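Local coordinates for transcriptional regulator (Aquifex aeolicus, PDB 2EH3), which probably binds DNA as a transcription factor of the TetR/AcrR family and holds two magnesium ions on its C-terminal domain, at residues K12-F15 against F16-Y20; R56-K59 against K60-L64; E75-E78 against M79-E82; L81-L84 against Y85-K89; R155-P158 against F159-K163. One frame throughout, in Å; residues are numbered along the deposited sequence.

Contact 1 (K12-F15 against F16-Y20); sequences KELF and FEKGY
Four successive main-chain bonds, from the N-H groups of Phe16, Glu17, Lys18 and Gly19 to the carbonyls of Lys12, Glu13, Leu14 and Phe15, run helix 3-18 through its final turn. The last is short yet bent: Gly19 N lies 2.7 Å from Phe15 O, the N-H...O angle is 139°, and the donor stands above the carbonyl plane. Here the chain leaves helical geometry with a positive phi, at angles where any CB would jam against the carbonyl oxygen of Lys18. Beyond this turn Tyr20 comes to lie beside Phe15, both side chains pointing the same way, as a T-shaped (edge-to-face) pair with centroids 5.3 Å apart and planes at 60°. The edge belongs to Tyr20, whose CD1 hangs over the rim of the Phe15 face, 3.6 Å from Phe15 CZ. Phe15 offers that face with CG beside its backbone N (chi1 -66°), and its ring also packs on Leu49, Ile53 and Ile93. Replacing Phe15 by alanine would probably leave the Tyr20 edge without its aromatic partner and open a gap toward helices 46-67 and 88-99. On another flank of the helix, one water donates to both Glu13 OE1 and Glu17 OE2, 2.8 and 2.7 Å away, and so probably eases the repulsion between these carboxylates. This first helix, leading through a short loop into the predicted helix-turn-helix, is part of the homeodomain-like DNA-binding domain of TetR regulators.

Contact 2 (R56-K59 against K60-L64); sequences RTHK and KIISL
His58 and Ile62, one turn apart, form a CH-pi contact at the surface of helix 46-67, the long helix that in TetR-family repressors joins the DNA-binding domain to the C-terminal one. The methyl end of the isoleucine does the touching: Ile62 CD1 sits over one imidazole face, 3.9 Å from the ring centroid and 21° off its normal, displaced toward CE1. Two torsions bring this about, since His58 holds CG opposite its backbone N (chi1 180°) while the isoleucine arm is extended from CG1 to CD1. Underneath, Ile62 N donates to His58 O over 2.8 Å, so the same two residues are paired through backbone and side chain alike. The imidazole is also fixed from helix 105-126, where Asp114 pairs with NE2. A serine in place of His58 would probably leave Asp114 without this partner and Ile62 CD1 without a flat surface to rest on. On a different flank, Thr57 and Lys60 both reach the carboxylate of Glu87, in the break between helices 73-86 and 88-99, while Ile61 packs on Phe80 of helix 73-86. Within the helix itself, Ile61 CG1 comes to 3.4 Å from Thr57 O.

Contact 3 (E75-E78 against M79-E82); sequences ELLE and MFLE. With MG (magnesium ion), chain B; MG (magnesium ion), chain C.
Glu78 lays its carboxylate across that of Glu82, the two planes 77° apart and OE2 of Glu78 only 3.1 Å from OE2 of Glu82. Two like-charged oxygens tolerate this proximity because both bind the same magnesium ion, at 2.3 Å from Glu78 OE2 and 2.5 Å from Glu82 OE2. A water also binds that ion and donates to the other oxygen of the second glutamate, Glu82 OE1, at 2.7 Å. Glu78 reaches this far by stretching out, with CG anti to the backbone N (chi1 175°) and an extended chain, and its carboxylate then bridges two metals: OE1 turns to the second magnesium, 2.3 Å away. Glu75, one turn earlier, grips this second ion with both oxygens, OE1 at 2.4 Å and OE2 at 2.5 Å, and two waters join them. Glutamates spaced three and four residues apart along helix 73-86 thus form a ladder of metal ligands. The buried flank is apolar, with Leu77 CD2 at the edge of the Phe80 ring. Lys161, from helix 157-171, hydrogen-bonds to Glu82 OE2 and more weakly to Glu78 OE2. Two dications and a lysine are likely to offset the charge of three carboxylates that would otherwise repel one another.

Contact 4 (L81-L84 against Y85-K89); sequences LEVL and YREKK. With MG (magnesium ion), chain C.
Arg86 turns one face of its guanidinium to Val83, with CA of the valine 3.7 Å above the plane and toward its rim. The branch that comes nearest is the CG2 methyl, 3.3 Å from Arg86 NH2; a bend at chi3 (-51°) folds the guanidinium back to reach it. The second flat group, the Tyr85 ring, has Lys88 CD above the centre of one face. From there the lysine tail bends round until Lys88 NZ donates to Tyr85 O at 3.0 Å. Lys88 N reaches that same oxygen from the opposite face of the carbonyl plane, at 3.1 Å, so one carbonyl is gripped from two sides by a single residue. The tyrosine's own hydroxyl pairs with Arg155 O. Val83 takes part a second time: its carbonyl oxygen receives Glu87 N at 2.9 Å, and its CG1 methyl lies alongside Glu87 CG. The carboxylate of Glu87 leads across to Thr57 and Lys60. Glu87 is both the first residue to leave helix 73-86 and the N-cap of helix 88-99, a one-residue break between consecutive helices, here in the all-helical C-terminal domain of a TetR-type regulator.

Contact 5 (R155-P158 against F159-K163); sequences RELP and FLKEK
Lys161 N donates to Leu157 O over 2.9 Å in a nearly straight bond (166°) that closes the first turn of helix 157-171. The side chains of the same pair cross above it, and tightly: Leu157 CG is 3.4 Å from Lys161 CD, closer than carbons usually pack. The lysine chain, bent at chi3, carries NZ on to a hydrogen bond with OE2 of Glu82, a magnesium ligand. Glu156 is the N-cap residue, and its carbonyl accepts a weak bond from Phe159 N at 3.1 Å. Pro158, which has no N-H to give, sits in the first turn, where no preceding helical carbonyl awaits one. This is the start of the last helix, which in TetR-family proteins commonly shares in the dimer interface. Just ahead of it Arg155, bent at chi2 (-58°) and chi3, folds its guanidinium flat onto Phe159, the planes 23° apart, in a stacked cation-pi pair. Arg155 CZ stands 3.9 Å from the ring centroid, almost directly above it, while NH1 approaches Phe159 CZ to 3.6 Å. The opposite face of the ring is taken by Lys163 CG, so the phenyl lies between two cationic chains, and Tyr149 meets it edge-to-face. The Arg155 stem also touches a neighbour, CB lying 3.9 Å from Leu160 CD1. Lys163 NZ forms a salt bridge with Glu136 of the second subunit.

Contacts 3 and 4 share Leu81 and Glu82 on helix 73-86, their centres 10 Å apart, and both meet the same magnesium ion. Contact 5 closes on that site from helix 157-171, with Lys161 NZ 2.8 Å from Glu82 OE2, and reaches contact 4 again where Tyr85 OH lies 2.8 Å from Arg155 O. Contact 2 flanks both on helix 46-67: Lys60 NZ bridges to Glu87 OE2 of contact 4 at 2.8 Å, and Leu64 packs on Met79 of contact 3. Contact 1, in the DNA-binding domain, stands about 26 Å from contact 3 between centres, yet its Phe16 and Glu13 touch Lys89 of contact 4.

Contact 1 (K12-F15 against F16-Y20)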
# COMPACT_ATOMS: atom_id res chain seq x y z
N LYS A 12 -5.04 -13.65 -15.88
CA LYS A 12 -4.94 -13.40 -14.43
C LYS A 12 -3.86 -14.29 -13.85
O LYS A 12 -3.05 -13.86 -13.02
CB LYS A 12 -6.28 -13.67 -13.72
CG LYS A 12 -7.28 -12.55 -13.87
CD LYS A 12 -8.53 -12.77 -13.01
CE LYS A 12 -9.41 -13.83 -13.60
NZ LYS A 12 -10.83 -13.67 -13.12
N GLU A 13 -3.81 -15.55 -14.31
CA GLU A 13 -2.80 -16.46 -13.82
C GLU A 13 -1.39 -16.02 -14.18
O GLU A 13 -0.52 -15.96 -13.29
CB GLU A 13 -3.04 -17.88 -14.38
CG GLU A 13 -4.14 -18.63 -13.64
CD GLU A 13 -3.89 -18.67 -12.14
OE1 GLU A 13 -2.72 -18.89 -11.73
OE2 GLU A 13 -4.86 -18.48 -11.37
N LEU A 14 -1.15 -15.69 -15.45
CA LEU A 14 0.18 -15.27 -15.87
C LEU A 14 0.59 -13.94 -15.24
O LEU A 14 1.73 -13.80 -14.82
CB LEU A 14 0.29 -15.19 -17.39
CG LEU A 14 0.16 -16.55 -18.06
CD1 LEU A 14 0.34 -16.37 -19.55
CD2 LEU A 14 1.19 -17.54 -17.47
N PHE A 15 -0.31 -12.96 -15.19
CA PHE A 15 0.05 -11.67 -14.58
C PHE A 15 0.38 -11.86 -13.09
O PHE A 15 1.28 -11.21 -12.56
CB PHE A 15 -1.09 -10.65 -14.70
CG PHE A 15 -1.40 -10.22 -16.11
CD1 PHE A 15 -0.47 -10.36 -17.15
CD2 PHE A 15 -2.62 -9.62 -16.40
CE1 PHE A 15 -0.76 -9.90 -18.45
CE2 PHE A 15 -2.92 -9.15 -17.70
CZ PHE A 15 -1.98 -9.29 -18.72
N PHE A 16 -0.37 -12.72 -12.40
CA PHE A 16 -0.12 -13.01 -10.99
C PHE A 16 1.27 -13.64 -10.83
O PHE A 16 2.07 -13.23 -9.98
CB PHE A 16 -1.19 -13.98 -10.45
CG PHE A 16 -0.93 -14.46 -9.05
CD1 PHE A 16 -1.02 -13.60 -7.98
CD2 PHE A 16 -0.59 -15.79 -8.81
CE1 PHE A 16 -0.76 -14.04 -6.68
CE2 PHE A 16 -0.34 -16.24 -7.53
CZ PHE A 16 -0.43 -15.37 -6.46
N GLU A 17 1.56 -14.61 -11.68
CA GLU A 17 2.85 -15.29 -11.63
C GLU A 17 4.06 -14.45 -12.00
O GLU A 17 5.09 -14.54 -11.33
CB GLU A 17 2.82 -16.53 -12.54
CG GLU A 17 1.97 -17.69 -12.00
CD GLU A 17 2.43 -18.19 -10.64
OE1 GLU A 17 3.64 -18.44 -10.46
OE2 GLU A 17 1.58 -18.35 -9.74
N LYS A 18 3.94 -13.63 -13.04
CA LYS A 18 5.12 -12.88 -13.45
C LYS A 18 4.95 -11.45 -13.90
O LYS A 18 5.85 -10.86 -14.51
CB LYS A 18 5.86 -13.70 -14.50
CG LYS A 18 5.09 -13.82 -15.79
CD LYS A 18 5.38 -15.17 -16.38
CE LYS A 18 4.94 -15.24 -17.84
NZ LYS A 18 5.77 -14.39 -18.69
N GLY A 19 3.79 -10.87 -13.58
CA GLY A 19 3.55 -9.47 -13.89
C GLY A 19 3.01 -9.14 -15.26
O GLY A 19 3.14 -9.91 -16.20
N TYR A 20 2.38 -7.97 -15.36
CA TYR A 20 1.81 -7.47 -16.61
C TYR A 20 2.90 -7.18 -17.66
O TYR A 20 2.82 -7.66 -18.78
CB TYR A 20 1.01 -6.20 -16.34
CG TYR A 20 0.49 -5.53 -17.58
CD1 TYR A 20 -0.72 -5.96 -18.17
CD2 TYR A 20 1.16 -4.46 -18.14
CE1 TYR A 20 -1.25 -5.30 -19.28
CE2 TYR A 20 0.65 -3.81 -19.26
CZ TYR A 20 -0.55 -4.22 -19.81
OH TYR A 20 -1.06 -3.53 -20.89
O HOH W 1 -0.98 -19.22 -9.62

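Contact 2 (R56-K59 against K60-L64)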
# COMPACT_ATOMS: atom_id res chain seq x y z
N ARG A 56 -13.90 -6.20 -13.93
CA ARG A 56 -14.77 -7.29 -13.51
C ARG A 56 -14.70 -7.54 -12.00
O ARG A 56 -15.72 -7.86 -11.39
CB ARG A 56 -14.46 -8.54 -14.31
CG ARG A 56 -14.94 -8.43 -15.73
CD ARG A 56 -14.74 -9.73 -16.47
NE ARG A 56 -15.29 -9.63 -17.82
CZ ARG A 56 -15.85 -10.65 -18.46
NH1 ARG A 56 -15.93 -11.84 -17.89
NH2 ARG A 56 -16.34 -10.45 -19.67
N THR A 57 -13.51 -7.39 -11.39
CA THR A 57 -13.43 -7.58 -9.95
C THR A 57 -14.09 -6.38 -9.26
O THR A 57 -14.76 -6.55 -8.23
CB THR A 57 -11.95 -7.78 -9.47
OG1 THR A 57 -11.46 -9.03 -9.98
CG2 THR A 57 -11.88 -7.86 -7.96
N HIS A 58 -13.96 -5.20 -9.83
CA HIS A 58 -14.60 -4.01 -9.26
C HIS A 58 -16.11 -4.22 -9.28
O HIS A 58 -16.81 -3.85 -8.33
CB HIS A 58 -14.27 -2.76 -10.09
CG HIS A 58 -14.90 -1.50 -9.57
ND1 HIS A 58 -15.36 -0.50 -10.40
CD2 HIS A 58 -15.12 -1.07 -8.30
CE1 HIS A 58 -15.83 0.49 -9.67
NE2 HIS A 58 -15.70 0.18 -8.40
N LYS A 59 -16.61 -4.79 -10.37
CA LYS A 59 -18.05 -5.04 -10.47
C LYS A 59 -18.53 -5.97 -9.39
O LYS A 59 -19.67 -5.83 -8.94
CB LYS A 59 -18.42 -5.57 -11.86
CG LYS A 59 -18.56 -4.45 -12.86
CD LYS A 59 -18.63 -4.95 -14.29
CE LYS A 59 -19.04 -3.82 -15.21
NZ LYS A 59 -18.27 -2.58 -14.90
N LYS A 60 -17.69 -6.92 -8.96
CA LYS A 60 -18.09 -7.83 -7.88
C LYS A 60 -18.18 -7.00 -6.60
O LYS A 60 -19.00 -7.30 -5.72
CB LYS A 60 -17.06 -8.97 -7.69
CG LYS A 60 -17.10 -9.98 -8.81
CD LYS A 60 -15.98 -11.00 -8.72
CE LYS A 60 -15.98 -11.88 -9.97
NZ LYS A 60 -14.74 -12.67 -10.16
N ILE A 61 -17.33 -5.98 -6.49
CA ILE A 61 -17.34 -5.12 -5.31
C ILE A 61 -18.59 -4.25 -5.31
O ILE A 61 -19.25 -4.09 -4.28
CB ILE A 61 -16.08 -4.24 -5.25
CG1 ILE A 61 -14.84 -5.14 -5.12
CG2 ILE A 61 -16.15 -3.27 -4.06
CD1 ILE A 61 -14.85 -6.02 -3.89
N ILE A 62 -18.92 -3.70 -6.47
CA ILE A 62 -20.14 -2.89 -6.58
C ILE A 62 -21.33 -3.78 -6.18
O ILE A 62 -22.19 -3.35 -5.41
CB ILE A 62 -20.31 -2.36 -8.01
CG1 ILE A 62 -19.19 -1.36 -8.29
CG2 ILE A 62 -21.70 -1.72 -8.21
CD1 ILE A 62 -19.23 -0.77 -9.69
N SER A 63 -21.38 -5.00 -6.71
CA SER A 63 -22.46 -5.93 -6.38
C SER A 63 -22.53 -6.20 -4.89
O SER A 63 -23.62 -6.25 -4.30
CB SER A 63 -22.28 -7.27 -7.11
OG SER A 63 -22.50 -7.09 -8.49
N LEU A 64 -21.37 -6.40 -4.27
CA LEU A 64 -21.31 -6.65 -2.84
C LEU A 64 -22.01 -5.53 -2.07
O LEU A 64 -22.81 -5.79 -1.17
CB LEU A 64 -19.84 -6.76 -2.40
CG LEU A 64 -19.57 -6.94 -0.90
CD1 LEU A 64 -18.51 -8.01 -0.69
CD2 LEU A 64 -19.10 -5.63 -0.30

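Contact 3 (E75-E78 against M79-E82)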
# COMPACT_ATOMS: atom_id res chain seq x y z
N GLU A 75 -20.78 -7.17 9.30
CA GLU A 75 -21.08 -8.24 8.34
C GLU A 75 -20.79 -7.83 6.89
O GLU A 75 -20.36 -8.65 6.07
CB GLU A 75 -22.52 -8.69 8.53
CG GLU A 75 -22.71 -9.52 9.83
CD GLU A 75 -21.96 -10.86 9.85
OE1 GLU A 75 -22.05 -11.60 8.86
OE2 GLU A 75 -21.31 -11.17 10.88
N LEU A 76 -21.05 -6.57 6.55
CA LEU A 76 -20.73 -6.12 5.18
C LEU A 76 -19.20 -6.26 5.01
O LEU A 76 -18.72 -6.75 3.98
CB LEU A 76 -21.12 -4.65 4.99
CG LEU A 76 -20.62 -4.07 3.66
CD1 LEU A 76 -21.43 -4.64 2.52
CD2 LEU A 76 -20.72 -2.52 3.71
N LEU A 77 -18.44 -5.83 6.01
CA LEU A 77 -16.99 -5.92 5.90
C LEU A 77 -16.47 -7.36 5.87
O LEU A 77 -15.50 -7.64 5.19
CB LEU A 77 -16.33 -5.08 7.02
CG LEU A 77 -16.64 -3.58 6.74
CD1 LEU A 77 -16.57 -2.75 8.04
CD2 LEU A 77 -15.69 -3.06 5.69
N GLU A 78 -17.12 -8.27 6.60
CA GLU A 78 -16.72 -9.66 6.53
C GLU A 78 -16.87 -10.16 5.09
O GLU A 78 -16.01 -10.88 4.58
CB GLU A 78 -17.58 -10.49 7.46
CG GLU A 78 -17.28 -12.02 7.33
CD GLU A 78 -18.17 -12.89 8.17
OE1 GLU A 78 -18.92 -12.39 9.03
OE2 GLU A 78 -18.13 -14.12 7.93
N MSE A 79 -17.96 -9.77 4.43
CA MSE A 79 -18.19 -10.20 3.05
C MSE A 79 -17.18 -9.60 2.09
O MSE A 79 -16.74 -10.26 1.14
CB MSE A 79 -19.59 -9.77 2.63
CG MSE A 79 -19.97 -10.22 1.25
SE MSE A 79 -20.37 -12.12 1.17
CE MSE A 79 -21.43 -12.26 2.70
N PHE A 80 -16.83 -8.35 2.35
CA PHE A 80 -15.85 -7.60 1.55
C PHE A 80 -14.52 -8.35 1.63
O PHE A 80 -13.88 -8.59 0.62
CB PHE A 80 -15.77 -6.15 2.14
CG PHE A 80 -15.06 -5.12 1.27
CD1 PHE A 80 -14.52 -5.43 0.03
CD2 PHE A 80 -14.93 -3.81 1.74
CE1 PHE A 80 -13.84 -4.47 -0.74
CE2 PHE A 80 -14.26 -2.83 0.98
CZ PHE A 80 -13.72 -3.18 -0.26
N LEU A 81 -14.10 -8.72 2.84
CA LEU A 81 -12.86 -9.47 2.99
C LEU A 81 -12.95 -10.83 2.30
O LEU A 81 -11.99 -11.26 1.67
CB LEU A 81 -12.54 -9.65 4.48
CG LEU A 81 -11.37 -10.61 4.81
CD1 LEU A 81 -10.06 -10.12 4.24
CD2 LEU A 81 -11.28 -10.74 6.34
N GLU A 82 -14.09 -11.50 2.39
CA GLU A 82 -14.19 -12.79 1.74
C GLU A 82 -14.01 -12.67 0.22
O GLU A 82 -13.30 -13.48 -0.38
CB GLU A 82 -15.54 -13.43 2.07
CG GLU A 82 -15.61 -13.93 3.51
CD GLU A 82 -17.02 -14.19 3.96
OE1 GLU A 82 -17.95 -13.79 3.23
OE2 GLU A 82 -17.23 -14.76 5.07
MG MG B . -20.83 -13.39 9.92
MG MG C . -19.30 -15.34 6.32
O HOH W 2 -19.85 -13.37 5.15
O HOH W 3 -22.93 -13.75 11.01
O HOH W 4 -19.77 -13.49 12.01

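Contact 4 (L81-L84 against Y85-K89)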
# COMPACT_ATOMS: atom_id res chain seq x y z
N LEU A 81 -14.10 -8.72 2.84
CA LEU A 81 -12.86 -9.47 2.99
C LEU A 81 -12.95 -10.83 2.30
O LEU A 81 -11.99 -11.26 1.67
CB LEU A 81 -12.54 -9.65 4.48
CG LEU A 81 -11.37 -10.61 4.81
CD1 LEU A 81 -10.06 -10.12 4.24
CD2 LEU A 81 -11.28 -10.74 6.34
N GLU A 82 -14.09 -11.50 2.39
CA GLU A 82 -14.19 -12.79 1.74
C GLU A 82 -14.01 -12.67 0.22
O GLU A 82 -13.30 -13.48 -0.38
CB GLU A 82 -15.54 -13.43 2.07
CG GLU A 82 -15.61 -13.93 3.51
CD GLU A 82 -17.02 -14.19 3.96
OE1 GLU A 82 -17.95 -13.79 3.23
OE2 GLU A 82 -17.23 -14.76 5.07
N VAL A 83 -14.63 -11.66 -0.39
CA VAL A 83 -14.50 -11.46 -1.83
C VAL A 83 -13.06 -11.10 -2.18
O VAL A 83 -12.50 -11.67 -3.11
CB VAL A 83 -15.45 -10.36 -2.34
CG1 VAL A 83 -15.09 -9.94 -3.79
CG2 VAL A 83 -16.89 -10.89 -2.26
N LEU A 84 -12.44 -10.18 -1.43
CA LEU A 84 -11.06 -9.85 -1.75
C LEU A 84 -10.16 -11.09 -1.66
O LEU A 84 -9.25 -11.27 -2.48
CB LEU A 84 -10.53 -8.78 -0.81
CG LEU A 84 -11.21 -7.41 -0.91
CD1 LEU A 84 -10.69 -6.49 0.19
CD2 LEU A 84 -10.95 -6.80 -2.28
N TYR A 85 -10.42 -11.96 -0.66
CA TYR A 85 -9.61 -13.16 -0.49
C TYR A 85 -9.80 -14.11 -1.66
O TYR A 85 -8.83 -14.66 -2.17
CB TYR A 85 -9.96 -13.86 0.84
CG TYR A 85 -8.95 -14.91 1.24
CD1 TYR A 85 -7.83 -14.58 2.02
CD2 TYR A 85 -9.10 -16.22 0.81
CE1 TYR A 85 -6.85 -15.55 2.35
CE2 TYR A 85 -8.12 -17.20 1.13
CZ TYR A 85 -7.02 -16.85 1.90
OH TYR A 85 -6.08 -17.80 2.21
N ARG A 86 -11.05 -14.32 -2.08
CA ARG A 86 -11.33 -15.18 -3.25
C ARG A 86 -10.65 -14.60 -4.49
O ARG A 86 -10.15 -15.35 -5.35
CB ARG A 86 -12.84 -15.25 -3.53
CG ARG A 86 -13.68 -15.97 -2.48
CD ARG A 86 -15.00 -16.47 -3.08
NE ARG A 86 -15.75 -15.45 -3.82
CZ ARG A 86 -16.57 -14.56 -3.26
NH1 ARG A 86 -16.76 -14.56 -1.94
NH2 ARG A 86 -17.21 -13.68 -4.02
N GLU A 87 -10.64 -13.27 -4.59
CA GLU A 87 -10.02 -12.55 -5.72
C GLU A 87 -8.58 -12.16 -5.41
O GLU A 87 -8.07 -11.22 -6.02
CB GLU A 87 -10.81 -11.26 -6.04
CG GLU A 87 -12.30 -11.47 -6.33
CD GLU A 87 -12.55 -12.03 -7.72
OE1 GLU A 87 -12.00 -11.45 -8.69
OE2 GLU A 87 -13.30 -13.02 -7.84
N LYS A 88 -7.88 -12.89 -4.53
CA LYS A 88 -6.53 -12.45 -4.15
C LYS A 88 -5.51 -12.33 -5.28
O LYS A 88 -4.60 -11.51 -5.19
CB LYS A 88 -5.98 -13.31 -3.00
CG LYS A 88 -5.93 -14.79 -3.26
CD LYS A 88 -5.66 -15.51 -1.94
CE LYS A 88 -5.96 -16.99 -2.07
NZ LYS A 88 -7.37 -17.23 -2.52
N LYS A 89 -5.66 -13.10 -6.35
CA LYS A 89 -4.73 -12.96 -7.48
C LYS A 89 -4.93 -11.60 -8.14
O LYS A 89 -3.96 -10.95 -8.55
CB LYS A 89 -4.93 -14.12 -8.48
CG LYS A 89 -4.41 -15.45 -7.91
CD LYS A 89 -4.54 -16.58 -8.93
CE LYS A 89 -4.21 -17.93 -8.29
NZ LYS A 89 -2.80 -18.03 -7.87
MG MG C . -19.30 -15.34 6.32
O HOH W 2 -19.85 -13.37 5.15

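Contact 5 (R155-P158 against F159-K163)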
# COMPACT_ATOMS: atom_id res chain seq x y z
N ARG A 155 -1.74 -16.06 4.49
CA ARG A 155 -2.40 -16.72 5.60
C ARG A 155 -3.75 -17.20 5.09
O ARG A 155 -4.25 -16.71 4.06
CB ARG A 155 -2.62 -15.76 6.78
CG ARG A 155 -1.34 -15.15 7.35
CD ARG A 155 -0.37 -16.23 7.83
NE ARG A 155 -1.00 -17.08 8.85
CZ ARG A 155 -1.01 -16.83 10.16
NH1 ARG A 155 -0.41 -15.75 10.65
NH2 ARG A 155 -1.68 -17.64 10.98
N GLU A 156 -4.35 -18.13 5.83
CA GLU A 156 -5.67 -18.65 5.47
C GLU A 156 -6.72 -17.63 5.90
O GLU A 156 -6.54 -16.85 6.85
CB GLU A 156 -5.94 -19.99 6.18
CG GLU A 156 -5.05 -21.14 5.73
CD GLU A 156 -5.35 -22.42 6.49
OE1 GLU A 156 -6.52 -22.87 6.48
OE2 GLU A 156 -4.42 -23.00 7.11
N LEU A 157 -7.85 -17.66 5.22
CA LEU A 157 -8.95 -16.72 5.50
C LEU A 157 -9.44 -16.64 6.95
O LEU A 157 -9.75 -15.55 7.44
CB LEU A 157 -10.12 -17.03 4.54
CG LEU A 157 -11.39 -16.16 4.65
CD1 LEU A 157 -11.03 -14.65 4.44
CD2 LEU A 157 -12.41 -16.65 3.60
N PRO A 158 -9.53 -17.78 7.67
CA PRO A 158 -10.00 -17.66 9.05
C PRO A 158 -9.18 -16.71 9.92
O PRO A 158 -9.72 -16.02 10.79
CB PRO A 158 -9.96 -19.11 9.56
CG PRO A 158 -10.29 -19.89 8.29
CD PRO A 158 -9.45 -19.18 7.24
N PHE A 159 -7.86 -16.71 9.70
CA PHE A 159 -6.99 -15.83 10.45
C PHE A 159 -7.33 -14.36 10.15
O PHE A 159 -7.44 -13.55 11.05
CB PHE A 159 -5.52 -16.09 10.10
CG PHE A 159 -4.57 -15.15 10.76
CD1 PHE A 159 -4.23 -15.32 12.10
CD2 PHE A 159 -4.02 -14.08 10.06
CE1 PHE A 159 -3.35 -14.44 12.73
CE2 PHE A 159 -3.14 -13.18 10.68
CZ PHE A 159 -2.81 -13.37 12.01
N LEU A 160 -7.47 -14.04 8.86
CA LEU A 160 -7.79 -12.66 8.50
C LEU A 160 -9.14 -12.25 9.05
O LEU A 160 -9.30 -11.13 9.55
CB LEU A 160 -7.76 -12.45 6.97
CG LEU A 160 -6.32 -12.28 6.47
CD1 LEU A 160 -5.80 -13.63 6.05
CD2 LEU A 160 -6.26 -11.28 5.33
N LYS A 161 -10.13 -13.15 8.99
CA LYS A 161 -11.44 -12.82 9.51
C LYS A 161 -11.44 -12.58 11.01
O LYS A 161 -12.13 -11.69 11.48
CB LYS A 161 -12.43 -13.90 9.11
CG LYS A 161 -12.72 -13.74 7.64
CD LYS A 161 -13.48 -14.87 7.07
CE LYS A 161 -14.78 -15.06 7.76
NZ LYS A 161 -15.49 -16.05 6.90
N GLU A 162 -10.65 -13.36 11.75
CA GLU A 162 -10.55 -13.13 13.18
C GLU A 162 -9.96 -11.74 13.45
O GLU A 162 -10.49 -10.99 14.27
CB GLU A 162 -9.68 -14.23 13.80
CG GLU A 162 -9.57 -14.13 15.31
CD GLU A 162 -8.76 -15.28 15.90
OE1 GLU A 162 -9.29 -16.41 15.96
OE2 GLU A 162 -7.60 -15.03 16.26
N LYS A 163 -8.88 -11.39 12.75
CA LYS A 163 -8.28 -10.07 12.92
C LYS A 163 -9.26 -8.95 12.59
O LYS A 163 -9.38 -7.98 13.32
CB LYS A 163 -7.05 -9.94 12.00
CG LYS A 163 -5.98 -10.99 12.29
CD LYS A 163 -5.23 -10.67 13.55
CE LYS A 163 -4.01 -9.82 13.22
NZ LYS A 163 -3.25 -9.51 14.46